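Local coordinates for protein CT021 (Chlamydia trachomatis serovar L2, PDB 6UXD) that is of unknown function but belongs to a family grouped with the lipoprotein-trafficking proteins LolA and LolB, at residues 30-35 with 64-69. Sequence-based numbering, arbitrary orientation.
Sequences KFFFLI and SSWKNA
At the edge of the F32 ring, near the ring plane, stands K67 CA, 4.3 Å from F32 CE2, while Y21 lies nearly parallel to that ring and F70 is inclined to it at about 45°. The indole of W66 is met by K30, whose CB lies oblique to it, neither over its face nor at its edge. Here the N-capped helix 66-69 lies against strand 29-38, which pairs antiparallel with 21-26 and 43-50.

W66 turns the far corner of its six-membered ring to K30: CH2 lies 3.9 Å from K30 CB, and CZ2 is 4.0 Å from K30 CD. The two side chains cross at about a right angle. In K30, CG stands beside the backbone N (chi1 -57°), and the bend at chi2 (-85°) sets CD by CZ2 before the amine leads away to a hydrogen bond with S25 OG. V23 on the neighbouring strand 21-26, and I201 on strand 196-204, which pairs with it, also touch the tryptophan.

F32 CE2 is 4.4 Å from W66 CB. Contact between the two segments is made by the two buried aromatics, the K30 methylenes and the backbone of W66 and K67.

Polar atoms at the helix start are bound separately. The carboxylate of E202 receives the backbone N-H groups of W66 and K67, one on each oxygen, which ties the helix start to strand 196-204. S65 is the N-cap, its OG accepting from N68 N at 3.1 Å with an N-H...O angle of 161°.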
loop_
_atom_site.group_PDB
_atom_site.type_symbol
_atom_site.label_atom_id
_atom_site.label_comp_id
_atom_site.label_asym_id
_atom_site.label_seq_id
_atom_site.Cartn_x
_atom_site.Cartn_y
_atom_site.Cartn_z
ATOM N N LYS A 30 8.242 -2.741 6.727
ATOM C CA LYS A 30 8.030 -1.509 5.974
ATOM C C LYS A 30 7.841 -1.854 4.507
ATOM O O LYS A 30 8.657 -2.584 3.939
ATOM C CB LYS A 30 9.219 -0.547 6.118
ATOM C CG LYS A 30 9.558 -0.180 7.548
ATOM C CD LYS A 30 8.727 0.966 8.072
ATOM C CE LYS A 30 9.115 1.263 9.525
ATOM N NZ LYS A 30 8.540 0.238 10.465
ATOM N N PHE A 31 6.789 -1.307 3.893
ATOM C CA PHE A 31 6.458 -1.566 2.495
ATOM C C PHE A 31 6.386 -0.254 1.722
ATOM O O PHE A 31 5.652 0.662 2.108
ATOM C CB PHE A 31 5.131 -2.320 2.412
ATOM C CG PHE A 31 5.104 -3.562 3.253
ATOM C CD1 PHE A 31 4.452 -3.576 4.472
ATOM C CD2 PHE A 31 5.777 -4.705 2.845
ATOM C CE1 PHE A 31 4.448 -4.720 5.265
ATOM C CE2 PHE A 31 5.772 -5.849 3.628
ATOM C CZ PHE A 31 5.109 -5.853 4.841
ATOM N N PHE A 32 7.131 -0.163 0.623
ATOM C CA PHE A 32 7.163 1.031 -0.215
ATOM C C PHE A 32 6.346 0.767 -1.474
ATOM O O PHE A 32 6.722 -0.078 -2.290
ATOM C CB PHE A 32 8.611 1.377 -0.553
ATOM C CG PHE A 32 8.799 2.730 -1.199
ATOM C CD1 PHE A 32 8.526 2.922 -2.539
ATOM C CD2 PHE A 32 9.304 3.795 -0.469
ATOM C CE1 PHE A 32 8.712 4.155 -3.130
ATOM C CE2 PHE A 32 9.496 5.028 -1.060
ATOM C CZ PHE A 32 9.205 5.211 -2.385
ATOM N N PHE A 33 5.233 1.492 -1.629
ATOM C CA PHE A 33 4.337 1.362 -2.768
ATOM C C PHE A 33 4.559 2.522 -3.728
ATOM O O PHE A 33 4.588 3.679 -3.305
ATOM C CB PHE A 33 2.869 1.364 -2.342
ATOM C CG PHE A 33 2.462 0.169 -1.526
ATOM C CD1 PHE A 33 2.832 0.064 -0.193
ATOM C CD2 PHE A 33 1.687 -0.830 -2.088
ATOM C CE1 PHE A 33 2.450 -1.035 0.561
ATOM C CE2 PHE A 33 1.308 -1.924 -1.349
ATOM C CZ PHE A 33 1.684 -2.025 -0.018
ATOM N N LEU A 34 4.670 2.217 -5.019
ATOM C CA LEU A 34 4.939 3.225 -6.038
ATOM C C LEU A 34 4.064 2.973 -7.255
ATOM O O LEU A 34 4.028 1.853 -7.767
ATOM C CB LEU A 34 6.409 3.211 -6.455
ATOM C CG LEU A 34 6.778 4.040 -7.693
ATOM C CD1 LEU A 34 6.445 5.511 -7.485
ATOM C CD2 LEU A 34 8.259 3.883 -8.046
ATOM N N ILE A 35 3.359 4.008 -7.710
ATOM C CA ILE A 35 2.582 3.942 -8.939
ATOM C C ILE A 35 3.524 4.284 -10.086
ATOM O O ILE A 35 4.062 5.395 -10.137
ATOM C CB ILE A 35 1.400 4.926 -8.909
ATOM C CG1 ILE A 35 0.491 4.704 -7.697
ATOM C CG2 ILE A 35 0.678 4.882 -10.245
ATOM C CD1 ILE A 35 -0.156 3.334 -7.608
ATOM N N SER A 64 16.485 13.204 5.145
ATOM C CA SER A 64 15.717 13.646 3.983
ATOM C C SER A 64 14.312 13.045 3.993
ATOM O O SER A 64 13.388 13.639 4.549
ATOM C CB SER A 64 16.447 13.312 2.672
ATOM O OG SER A 64 16.660 11.923 2.497
ATOM N N SER A 65 14.135 11.880 3.384
ATOM C CA SER A 65 12.828 11.234 3.336
ATOM C C SER A 65 13.025 9.823 2.817
ATOM O O SER A 65 14.090 9.489 2.292
ATOM C CB SER A 65 11.839 12.005 2.454
ATOM O OG SER A 65 12.256 12.073 1.092
ATOM N N TRP A 66 12.003 8.989 3.024
ATOM C CA TRP A 66 11.973 7.672 2.399
ATOM C C TRP A 66 12.172 7.780 0.898
ATOM O O TRP A 66 12.999 7.070 0.319
ATOM C CB TRP A 66 10.650 6.960 2.689
ATOM C CG TRP A 66 10.674 6.240 3.995
ATOM C CD1 TRP A 66 10.359 6.750 5.225
ATOM C CD2 TRP A 66 11.043 4.879 4.206
ATOM N NE1 TRP A 66 10.507 5.782 6.187
ATOM C CE2 TRP A 66 10.922 4.622 5.585
ATOM C CE3 TRP A 66 11.450 3.844 3.355
ATOM C CZ2 TRP A 66 11.204 3.371 6.138
ATOM C CZ3 TRP A 66 11.726 2.603 3.903
ATOM C CH2 TRP A 66 11.603 2.378 5.281
ATOM N N LYS A 67 11.403 8.651 0.247
ATOM C CA LYS A 67 11.525 8.790 -1.197
ATOM C C LYS A 67 12.965 9.084 -1.597
ATOM O O LYS A 67 13.533 8.397 -2.453
ATOM C CB LYS A 67 10.604 9.894 -1.723
ATOM C CG LYS A 67 10.943 10.315 -3.153
ATOM C CD LYS A 67 9.816 11.064 -3.820
ATOM C CE LYS A 67 9.512 12.374 -3.135
ATOM N NZ LYS A 67 10.660 13.300 -3.200
ATOM N N ASN A 68 13.579 10.091 -0.965
ATOM C CA ASN A 68 14.894 10.554 -1.402
ATOM C C ASN A 68 16.042 9.677 -0.910
ATOM O O ASN A 68 17.103 9.643 -1.546
ATOM C CB ASN A 68 15.125 11.998 -0.951
ATOM C CG ASN A 68 14.159 12.971 -1.592
ATOM O OD1 ASN A 68 13.418 12.624 -2.509
ATOM N ND2 ASN A 68 14.161 14.204 -1.110
ATOM N N ALA A 69 15.880 8.972 0.198
ATOM C CA ALA A 69 16.927 8.058 0.634
ATOM C C ALA A 69 16.779 6.651 0.063
ATOM O O ALA A 69 17.657 5.815 0.298
ATOM C CB ALA A 69 16.954 7.977 2.159
#